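Local structure of probable glucarate dehydratase (Mycobacterium smegmatis str. MC2 155, 3VDG) at residues M204-F210 / T371-R376; F40-L45 / W375-D379; Y172-K176 / I197-A201. The protein probably dehydrates D-glucarate or a related acid sugar as a metal-dependent member of the enolase superfamily. All blocks are in the same frame, centred on the assembly; numbering follows the deposited sequence.

Contact 1. Residues M204-F210 / T371-R376; sequences MIDEYGF and THWPWR. With ACT (acetate ion), chain E.
The P374 ring lodges among M204, Y208 and F210 at the C-terminal end of helix 194-208. The direct contacts are mostly apolar. P374 CG sits 4.3 Å from the centroid of the Y208 ring, over one face and offset toward the rim, a CH-pi contact; the same atom meets the edge of the F210 ring, 3.6 Å from F210 CE2. M204 covers the next flank: with its CG anti to the backbone N (chi1 -160°) and a bend at chi3, M204 SD runs past P374 CG at 3.8 Å and M204 CE ends 3.4 Å from W375 CZ2. Y208 CE1 meets the edge of the W373 indole.

The polar link runs through a water. Water 1 donates to P374 O (2.7 Å) and is also hydrogen-bonded to Y208 OH. Within 371-376, T371 OG1 accepts from W373 N in an ST turn and is bonded to H347 as well, while R376 NE gives an almost straight bond (177°) to W373 O and lies over the W373 ring. H372 NE2 donates to O of an acetate ion, probably from the crystallisation liquor. The loop thus offers proline and indole carbon to the helix end, with one water bridging the polar atoms P374 O and Y208 OH.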
loop_
_atom_site.group_PDB
_atom_site.type_symbol
_atom_site.label_atom_id
_atom_site.label_comp_id
_atom_site.label_asym_id
_atom_site.label_seq_id
_atom_site.Cartn_x
_atom_site.Cartn_y
_atom_site.Cartn_z
ATOM N N MET A 204 -34.228 13.191 0.459
ATOM C CA MET A 204 -32.763 13.212 0.361
ATOM C C MET A 204 -32.289 13.014 -1.083
ATOM O O MET A 204 -31.393 13.712 -1.571
ATOM C CB MET A 204 -32.171 12.131 1.266
ATOM C CG MET A 204 -30.713 12.344 1.614
ATOM S SD MET A 204 -30.061 10.948 2.581
ATOM C CE MET A 204 -30.753 11.305 4.185
ATOM N N ILE A 205 -32.903 12.074 -1.779
ATOM C CA ILE A 205 -32.509 11.787 -3.146
ATOM C C ILE A 205 -32.922 12.871 -4.158
ATOM O O ILE A 205 -32.209 13.113 -5.132
ATOM C CB ILE A 205 -33.019 10.413 -3.580
ATOM C CG1 ILE A 205 -32.241 9.317 -2.820
ATOM C CG2 ILE A 205 -32.871 10.240 -5.082
ATOM C CD1 ILE A 205 -32.903 7.960 -2.849
ATOM N N ASP A 206 -34.057 13.530 -3.927
ATOM C CA ASP A 206 -34.429 14.718 -4.718
ATOM C C ASP A 206 -33.365 15.795 -4.585
ATOM O O ASP A 206 -33.053 16.480 -5.544
ATOM C CB ASP A 206 -35.762 15.307 -4.244
ATOM C CG ASP A 206 -36.959 14.484 -4.696
ATOM O OD1 ASP A 206 -36.763 13.575 -5.521
ATOM O OD2 ASP A 206 -38.090 14.740 -4.223
ATOM N N GLU A 207 -32.831 15.966 -3.382
ATOM C CA GLU A 207 -31.877 17.034 -3.128
ATOM C C GLU A 207 -30.452 16.671 -3.618
ATOM O O GLU A 207 -29.780 17.496 -4.226
ATOM C CB GLU A 207 -31.925 17.417 -1.643
ATOM C CG GLU A 207 -30.775 18.249 -1.102
ATOM C CD GLU A 207 -30.893 19.723 -1.417
ATOM O OE1 GLU A 207 -31.808 20.110 -2.176
ATOM O OE2 GLU A 207 -30.057 20.495 -0.901
ATOM N N TYR A 208 -30.017 15.431 -3.409
ATOM C CA TYR A 208 -28.619 15.054 -3.675
ATOM C C TYR A 208 -28.383 14.164 -4.883
ATOM O O TYR A 208 -27.293 14.158 -5.444
ATOM C CB TYR A 208 -27.997 14.416 -2.423
ATOM C CG TYR A 208 -27.830 15.427 -1.311
ATOM C CD1 TYR A 208 -26.699 16.220 -1.239
ATOM C CD2 TYR A 208 -28.814 15.608 -0.355
ATOM C CE1 TYR A 208 -26.541 17.165 -0.243
ATOM C CE2 TYR A 208 -28.660 16.559 0.654
ATOM C CZ TYR A 208 -27.516 17.324 0.702
ATOM O OH TYR A 208 -27.342 18.264 1.697
ATOM N N GLY A 209 -29.387 13.392 -5.283
ATOM C CA GLY A 209 -29.247 12.530 -6.454
ATOM C C GLY A 209 -28.574 11.193 -6.184
ATOM O O GLY A 209 -28.204 10.495 -7.126
ATOM N N PHE A 210 -28.429 10.818 -4.904
ATOM C CA PHE A 210 -27.758 9.562 -4.549
ATOM C C PHE A 210 -28.348 8.388 -5.321
ATOM O O PHE A 210 -29.557 8.284 -5.462
ATOM C CB PHE A 210 -27.858 9.290 -3.041
ATOM C CG PHE A 210 -27.244 10.350 -2.183
ATOM C CD1 PHE A 210 -25.918 10.735 -2.363
ATOM C CD2 PHE A 210 -27.972 10.930 -1.143
ATOM C CE1 PHE A 210 -25.343 11.700 -1.551
ATOM C CE2 PHE A 210 -27.406 11.894 -0.332
ATOM C CZ PHE A 210 -26.088 12.283 -0.530
ATOM N N THR A 371 -21.896 8.805 3.466
ATOM C CA THR A 371 -21.615 10.123 4.035
ATOM C C THR A 371 -22.810 10.541 4.883
ATOM O O THR A 371 -23.937 10.144 4.601
ATOM C CB THR A 371 -21.375 11.191 2.947
ATOM O OG1 THR A 371 -21.132 12.467 3.564
ATOM C CG2 THR A 371 -22.596 11.298 2.020
ATOM N N HIS A 372 -22.544 11.313 5.931
ATOM C CA HIS A 372 -23.595 11.902 6.769
ATOM C C HIS A 372 -23.921 13.288 6.283
ATOM O O HIS A 372 -24.674 14.018 6.917
ATOM C CB HIS A 372 -23.109 12.001 8.210
ATOM C CG HIS A 372 -23.099 10.685 8.946
ATOM N ND1 HIS A 372 -22.279 9.669 8.607
ATOM C CD2 HIS A 372 -23.849 10.241 10.029
ATOM C CE1 HIS A 372 -22.485 8.629 9.441
ATOM N NE2 HIS A 372 -23.445 8.982 10.311
ATOM N N TRP A 373 -23.373 13.670 5.132
ATOM C CA TRP A 373 -23.562 15.048 4.624
ATOM C C TRP A 373 -24.957 15.664 4.698
ATOM O O TRP A 373 -25.104 16.815 5.114
ATOM C CB TRP A 373 -23.043 15.161 3.197
ATOM C CG TRP A 373 -22.683 16.574 2.816
ATOM C CD1 TRP A 373 -23.330 17.404 1.906
ATOM C CD2 TRP A 373 -21.550 17.365 3.320
ATOM N NE1 TRP A 373 -22.696 18.627 1.821
ATOM C CE2 TRP A 373 -21.620 18.665 2.638
ATOM C CE3 TRP A 373 -20.516 17.129 4.224
ATOM C CZ2 TRP A 373 -20.695 19.664 2.868
ATOM C CZ3 TRP A 373 -19.591 18.158 4.452
ATOM C CH2 TRP A 373 -19.681 19.391 3.787
ATOM N N PRO A 374 -25.999 14.946 4.232
ATOM C CA PRO A 374 -27.340 15.553 4.230
ATOM C C PRO A 374 -27.827 15.958 5.620
ATOM O O PRO A 374 -28.709 16.802 5.743
ATOM C CB PRO A 374 -28.232 14.440 3.673
ATOM C CG PRO A 374 -27.301 13.570 2.881
ATOM C CD PRO A 374 -26.006 13.602 3.636
ATOM N N TRP A 375 -27.247 15.367 6.659
ATOM C CA TRP A 375 -27.715 15.604 8.012
ATOM C C TRP A 375 -27.141 16.825 8.644
ATOM O O TRP A 375 -27.563 17.204 9.732
ATOM C CB TRP A 375 -27.435 14.387 8.892
ATOM C CG TRP A 375 -28.178 13.176 8.379
ATOM C CD1 TRP A 375 -27.644 12.010 7.850
ATOM C CD2 TRP A 375 -29.637 12.990 8.331
ATOM N NE1 TRP A 375 -28.648 11.135 7.478
ATOM C CE2 TRP A 375 -29.868 11.667 7.760
ATOM C CE3 TRP A 375 -30.735 13.769 8.695
ATOM C CZ2 TRP A 375 -31.146 11.166 7.563
ATOM C CZ3 TRP A 375 -32.015 13.247 8.505
ATOM C CH2 TRP A 375 -32.215 11.978 7.950
ATOM N N ARG A 376 -26.159 17.456 8.011
ATOM C CA ARG A 376 -25.638 18.709 8.583
ATOM C C ARG A 376 -25.950 19.870 7.651
ATOM O O ARG A 376 -26.390 19.643 6.515
ATOM C CB ARG A 376 -24.153 18.620 9.007
ATOM C CG ARG A 376 -23.172 18.003 7.992
ATOM C CD ARG A 376 -22.632 19.013 6.990
ATOM N NE ARG A 376 -23.496 19.120 5.816
ATOM C CZ ARG A 376 -23.618 20.219 5.087
ATOM N NH1 ARG A 376 -22.925 21.309 5.398
ATOM N NH2 ARG A 376 -24.432 20.227 4.046
HETATM C C ACT E . -24.230 6.555 13.369
HETATM O O ACT E . -23.911 7.624 12.784
HETATM O OXT ACT E . -25.031 6.558 14.329
HETATM C CH3 ACT E . -23.654 5.238 12.927
HETATM O O HOH W 1 -29.453 18.274 3.628
#

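Contact 2. Residues F40-L45 / W375-D379; sequences FADPPL and WRHED
E378 reaches across to the end of strand 30-41 and takes the single direct hydrogen bond between 40-45 and 375-379: A41 N donates to E378 OE1 at 2.8 Å, meeting the oxygen nearly along its C-O axis. Water 2 also donates to E378 OE1, and it ties A41 O to H377 N. Beside this polar spot F40 CB lies 3.3 Å from E378 OE1, the F40 ring rests against R376 CB (3.7 Å from F40 CD2), and A41 CB touches H377 CE1.

Farther along, the contact turns apolar. L45 lays both methyls over one face of the W375 indole, L45 CD2 standing 3.7 Å from the centroid of the six-membered ring and only 7° off its normal, a CH-pi contact, with L45 CD1 nearer the pyrrole part. P43 CG packs against W375 CE3 at 3.8 Å. The two segments run in nearly opposite directions, 173° apart. In enolase-superfamily terms, this is where an edge strand of the N-terminal capping sheet and the loop that follows it meet a barrel-domain loop.

Further bonds help to position these groups. Q416 holds E378 OE2, and E378 O accepts, from above its carbonyl plane, from NH1 of R376, whose NE is bonded to W373 O. P44 centres an inverse gamma turn, closed by L45 N donating to P43 O. D42 OD2 anchors 40-45 to H52, and W375 NE1 is bonded to Y172 O.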
loop_
_atom_site.group_PDB
_atom_site.type_symbol
_atom_site.label_atom_id
_atom_site.label_comp_id
_atom_site.label_asym_id
_atom_site.label_seq_id
_atom_site.Cartn_x
_atom_site.Cartn_y
_atom_site.Cartn_z
ATOM N N PHE A 40 -21.537 21.195 15.444
ATOM C CA PHE A 40 -22.557 21.571 14.489
ATOM C C PHE A 40 -23.830 20.764 14.756
ATOM O O PHE A 40 -23.761 19.641 15.233
ATOM C CB PHE A 40 -22.061 21.356 13.048
ATOM C CG PHE A 40 -21.496 19.980 12.787
ATOM C CD1 PHE A 40 -20.179 19.688 13.088
ATOM C CD2 PHE A 40 -22.274 18.992 12.200
ATOM C CE1 PHE A 40 -19.654 18.431 12.840
ATOM C CE2 PHE A 40 -21.749 17.726 11.949
ATOM C CZ PHE A 40 -20.436 17.450 12.272
ATOM N N ALA A 41 -24.976 21.361 14.452
ATOM C CA ALA A 41 -26.288 20.760 14.705
ATOM C C ALA A 41 -26.478 19.429 14.008
ATOM O O ALA A 41 -26.106 19.248 12.833
ATOM C CB ALA A 41 -27.410 21.713 14.308
ATOM N N ASP A 42 -27.095 18.509 14.742
ATOM C CA ASP A 42 -27.340 17.140 14.262
ATOM C C ASP A 42 -28.747 16.778 14.733
ATOM O O ASP A 42 -29.100 17.073 15.882
ATOM C CB ASP A 42 -26.341 16.194 14.937
ATOM C CG ASP A 42 -26.145 14.871 14.172
ATOM O OD1 ASP A 42 -26.517 14.783 12.976
ATOM O OD2 ASP A 42 -25.583 13.924 14.772
ATOM N N PRO A 43 -29.554 16.152 13.866
ATOM C CA PRO A 43 -30.903 15.749 14.264
ATOM C C PRO A 43 -30.893 14.511 15.173
ATOM O O PRO A 43 -29.856 13.863 15.321
ATOM C CB PRO A 43 -31.574 15.386 12.927
ATOM C CG PRO A 43 -30.638 15.860 11.850
ATOM C CD PRO A 43 -29.276 15.819 12.460
ATOM N N PRO A 44 -32.049 14.181 15.779
ATOM C CA PRO A 44 -32.098 13.049 16.704
ATOM C C PRO A 44 -32.136 11.722 15.963
ATOM O O PRO A 44 -33.146 11.021 16.003
ATOM C CB PRO A 44 -33.410 13.282 17.459
ATOM C CG PRO A 44 -34.294 13.956 16.456
ATOM C CD PRO A 44 -33.370 14.834 15.623
ATOM N N LEU A 45 -31.030 11.380 15.296
ATOM C CA LEU A 45 -30.910 10.148 14.514
ATOM C C LEU A 45 -30.723 8.953 15.449
ATOM O O LEU A 45 -29.906 8.987 16.365
ATOM C CB LEU A 45 -29.703 10.252 13.562
ATOM C CG LEU A 45 -29.685 11.428 12.572
ATOM C CD1 LEU A 45 -28.434 11.376 11.689
ATOM C CD2 LEU A 45 -30.942 11.407 11.705
ATOM N N TRP A 375 -27.247 15.367 6.659
ATOM C CA TRP A 375 -27.715 15.604 8.012
ATOM C C TRP A 375 -27.141 16.825 8.644
ATOM O O TRP A 375 -27.563 17.204 9.732
ATOM C CB TRP A 375 -27.435 14.387 8.892
ATOM C CG TRP A 375 -28.178 13.176 8.379
ATOM C CD1 TRP A 375 -27.644 12.010 7.850
ATOM C CD2 TRP A 375 -29.637 12.990 8.331
ATOM N NE1 TRP A 375 -28.648 11.135 7.478
ATOM C CE2 TRP A 375 -29.868 11.667 7.760
ATOM C CE3 TRP A 375 -30.735 13.769 8.695
ATOM C CZ2 TRP A 375 -31.146 11.166 7.563
ATOM C CZ3 TRP A 375 -32.015 13.247 8.505
ATOM C CH2 TRP A 375 -32.215 11.978 7.950
ATOM N N ARG A 376 -26.159 17.456 8.011
ATOM C CA ARG A 376 -25.638 18.709 8.583
ATOM C C ARG A 376 -25.950 19.870 7.651
ATOM O O ARG A 376 -26.390 19.643 6.515
ATOM C CB ARG A 376 -24.153 18.620 9.007
ATOM C CG ARG A 376 -23.172 18.003 7.992
ATOM C CD ARG A 376 -22.632 19.013 6.990
ATOM N NE ARG A 376 -23.496 19.120 5.816
ATOM C CZ ARG A 376 -23.618 20.219 5.087
ATOM N NH1 ARG A 376 -22.925 21.309 5.398
ATOM N NH2 ARG A 376 -24.432 20.227 4.046
ATOM N N HIS A 377 -25.786 21.104 8.134
ATOM C CA HIS A 377 -26.022 22.286 7.285
ATOM C C HIS A 377 -25.047 23.389 7.621
ATOM O O HIS A 377 -25.285 24.550 7.299
ATOM C CB HIS A 377 -27.453 22.788 7.434
ATOM C CG HIS A 377 -27.808 23.165 8.847
ATOM N ND1 HIS A 377 -28.381 22.296 9.706
ATOM C CD2 HIS A 377 -27.606 24.349 9.560
ATOM C CE1 HIS A 377 -28.547 22.894 10.906
ATOM N NE2 HIS A 377 -28.076 24.150 10.812
ATOM N N GLU A 378 -23.956 23.033 8.297
ATOM C CA GLU A 378 -22.882 23.967 8.663
ATOM C C GLU A 378 -21.551 23.408 8.148
ATOM O O GLU A 378 -21.454 22.219 7.828
ATOM C CB GLU A 378 -22.824 24.161 10.186
ATOM C CG GLU A 378 -24.072 24.861 10.759
ATOM C CD GLU A 378 -24.348 24.545 12.230
ATOM O OE1 GLU A 378 -24.662 23.375 12.559
ATOM O OE2 GLU A 378 -24.275 25.476 13.067
ATOM N N ASP A 379 -20.534 24.258 8.046
ATOM C CA ASP A 379 -19.224 23.804 7.570
ATOM C C ASP A 379 -18.149 24.796 7.983
ATOM O O ASP A 379 -18.459 25.933 8.395
ATOM C CB ASP A 379 -19.227 23.597 6.049
ATOM C CG ASP A 379 -18.136 22.611 5.582
ATOM O OD1 ASP A 379 -17.247 22.240 6.376
ATOM O OD2 ASP A 379 -18.162 22.209 4.414
HETATM O O HOH W 2 -25.250 21.335 10.957
#

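Contact 3. Residues Y172-K176 / I197-A201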
loop_
_atom_site.group_PDB
_atom_site.type_symbol
_atom_site.label_atom_id
_atom_site.label_comp_id
_atom_site.label_asym_id
_atom_site.label_seq_id
_atom_site.Cartn_x
_atom_site.Cartn_y
_atom_site.Cartn_z
ATOM N N TYR A 172 -27.812 8.067 3.239
ATOM C CA TYR A 172 -27.656 7.401 4.530
ATOM C C TYR A 172 -28.918 7.671 5.371
ATOM O O TYR A 172 -29.033 8.720 5.989
ATOM C CB TYR A 172 -26.408 7.955 5.242
ATOM C CG TYR A 172 -25.807 7.030 6.291
ATOM C CD1 TYR A 172 -26.593 6.091 6.961
ATOM C CD2 TYR A 172 -24.455 7.111 6.623
ATOM C CE1 TYR A 172 -26.052 5.250 7.922
ATOM C CE2 TYR A 172 -23.903 6.269 7.585
ATOM C CZ TYR A 172 -24.704 5.347 8.232
ATOM O OH TYR A 172 -24.163 4.512 9.181
ATOM N N LEU A 173 -29.867 6.729 5.350
ATOM C CA LEU A 173 -31.168 6.871 6.017
ATOM C C LEU A 173 -31.129 6.392 7.483
ATOM O O LEU A 173 -30.451 5.416 7.801
ATOM C CB LEU A 173 -32.226 6.037 5.253
ATOM C CG LEU A 173 -32.315 6.254 3.739
ATOM C CD1 LEU A 173 -33.506 5.515 3.124
ATOM C CD2 LEU A 173 -32.389 7.743 3.395
ATOM N N PHE A 174 -31.874 7.080 8.351
ATOM C CA PHE A 174 -31.964 6.737 9.767
ATOM C C PHE A 174 -33.425 6.825 10.218
ATOM O O PHE A 174 -34.152 7.735 9.837
ATOM C CB PHE A 174 -31.230 7.777 10.612
ATOM C CG PHE A 174 -29.725 7.671 10.572
ATOM C CD1 PHE A 174 -29.002 8.225 9.518
ATOM C CD2 PHE A 174 -29.038 7.076 11.617
ATOM C CE1 PHE A 174 -27.620 8.161 9.499
ATOM C CE2 PHE A 174 -27.646 7.009 11.611
ATOM C CZ PHE A 174 -26.939 7.557 10.541
ATOM N N TYR A 175 -33.846 5.890 11.050
ATOM C CA TYR A 175 -35.020 6.149 11.886
ATOM C C TYR A 175 -34.663 7.352 12.757
ATOM O O TYR A 175 -33.512 7.470 13.207
ATOM C CB TYR A 175 -35.284 4.915 12.759
ATOM C CG TYR A 175 -35.695 3.708 11.939
ATOM C CD1 TYR A 175 -36.957 3.639 11.355
ATOM C CD2 TYR A 175 -34.808 2.667 11.707
ATOM C CE1 TYR A 175 -37.341 2.538 10.596
ATOM C CE2 TYR A 175 -35.177 1.562 10.958
ATOM C CZ TYR A 175 -36.450 1.503 10.408
ATOM O OH TYR A 175 -36.828 0.402 9.671
ATOM N N LYS A 176 -35.616 8.257 12.987
ATOM C CA LYS A 176 -35.339 9.446 13.788
ATOM C C LYS A 176 -36.617 9.975 14.442
ATOM O O LYS A 176 -37.709 9.841 13.882
ATOM C CB LYS A 176 -34.708 10.568 12.920
ATOM C CG LYS A 176 -35.619 11.094 11.816
ATOM C CD LYS A 176 -34.944 12.121 10.893
ATOM C CE LYS A 176 -34.583 13.404 11.618
ATOM N NZ LYS A 176 -35.777 14.070 12.226
ATOM N N ILE A 197 -39.452 6.137 6.390
ATOM C CA ILE A 197 -38.132 5.911 5.789
ATOM C C ILE A 197 -38.158 6.180 4.275
ATOM O O ILE A 197 -37.247 6.801 3.721
ATOM C CB ILE A 197 -37.669 4.464 6.078
ATOM C CG1 ILE A 197 -37.264 4.311 7.554
ATOM C CG2 ILE A 197 -36.530 4.048 5.155
ATOM C CD1 ILE A 197 -36.142 5.250 8.003
ATOM N N VAL A 198 -39.206 5.725 3.598
ATOM C CA VAL A 198 -39.347 5.996 2.172
ATOM C C VAL A 198 -39.475 7.502 1.916
ATOM O O VAL A 198 -38.890 8.028 0.977
ATOM C CB VAL A 198 -40.545 5.235 1.549
ATOM C CG1 VAL A 198 -40.870 5.797 0.166
ATOM C CG2 VAL A 198 -40.262 3.739 1.465
ATOM N N ALA A 199 -40.211 8.210 2.769
ATOM C CA ALA A 199 -40.372 9.652 2.597
ATOM C C ALA A 199 -39.039 10.375 2.774
ATOM O O ALA A 199 -38.735 11.340 2.084
ATOM C CB ALA A 199 -41.392 10.200 3.588
ATOM N N GLN A 200 -38.252 9.909 3.731
ATOM C CA GLN A 200 -36.964 10.504 4.006
ATOM C C GLN A 200 -36.050 10.297 2.797
ATOM O O GLN A 200 -35.365 11.221 2.374
ATOM C CB GLN A 200 -36.375 9.864 5.252
ATOM C CG GLN A 200 -35.023 10.410 5.660
ATOM C CD GLN A 200 -34.460 9.651 6.856
ATOM O OE1 GLN A 200 -33.498 8.915 6.720
ATOM N NE2 GLN A 200 -35.078 9.815 8.027
ATOM N N ALA A 201 -36.065 9.091 2.235
ATOM C CA ALA A 201 -35.292 8.777 1.026
ATOM C C ALA A 201 -35.658 9.698 -0.143
ATOM O O ALA A 201 -34.787 10.186 -0.860
ATOM C CB ALA A 201 -35.497 7.324 0.624
#
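Q200 grips the backbone of F174 with both ends of its side-chain amide. F174 N donates to Q200 OE1 at 2.9 Å, the N-H lying in the plane of the amide carbonyl on a lone pair, and Q200 NE2 donates back to F174 O, also at 2.9 Å and in that carbonyl's plane. CG anti to the backbone N (chi1 -179°) and an extended chain beyond it carry the amide straight from the helix to the strand. The pair of bonds fixes the flip of the amide and satisfies the buried N-H and C=O of F174.

Around this clamp, the aliphatic part of K176 crosses the amide, with K176 CD 3.7 Å from Q200 NE2, while K176 NZ goes on to a salt bridge with D186. L173 and Q200 lie alongside each other, pointing opposite ways: L173 CA comes within 3.2 Å of Q200 OE1, and L173 CD1 presses on A201 CB (3.7 Å) and I197 CG2. I197 reaches the Y175 ring: its CD1 lies over one face, a CH-pi contact, 4.1 Å from the centroid, and its CG1 is 3.5 Å from Y175 CE1. L215 of strand 213-216 also touches both I197 and Y175.

The axes of 172-174 and 197-201 pass 8.6 Å apart, their N-to-C directions 147° apart, closer to antiparallel than parallel. This is strand-against-helix packing inside one beta-alpha-beta unit, formed by strand 166-174, helix 194-208 and strand 213-216, as in the modified TIM barrel of the enolase superfamily.

Helix 194-208 serves contacts 3 and 1 in turn, and loop 371-379 serves contacts 1 and 2, whose centres lie about 12 Å apart. W375 joins all three: besides its place in contacts 1 and 2, its NE1 lies 2.9 Å from Y172 O of contact 3, and its CZ2 lies 3.4 Å from Q200 OE1. The acetate, probably from the crystallisation liquor, may mark a pocket lined by H372, H52 and N47, with the side chains of F174 and L45 about 4 and 6 Å away. The sodium held by D244, E269 and N292, about 9 Å from the F174 side chain, probably occupies the catalytic magnesium site of the enolase superfamily.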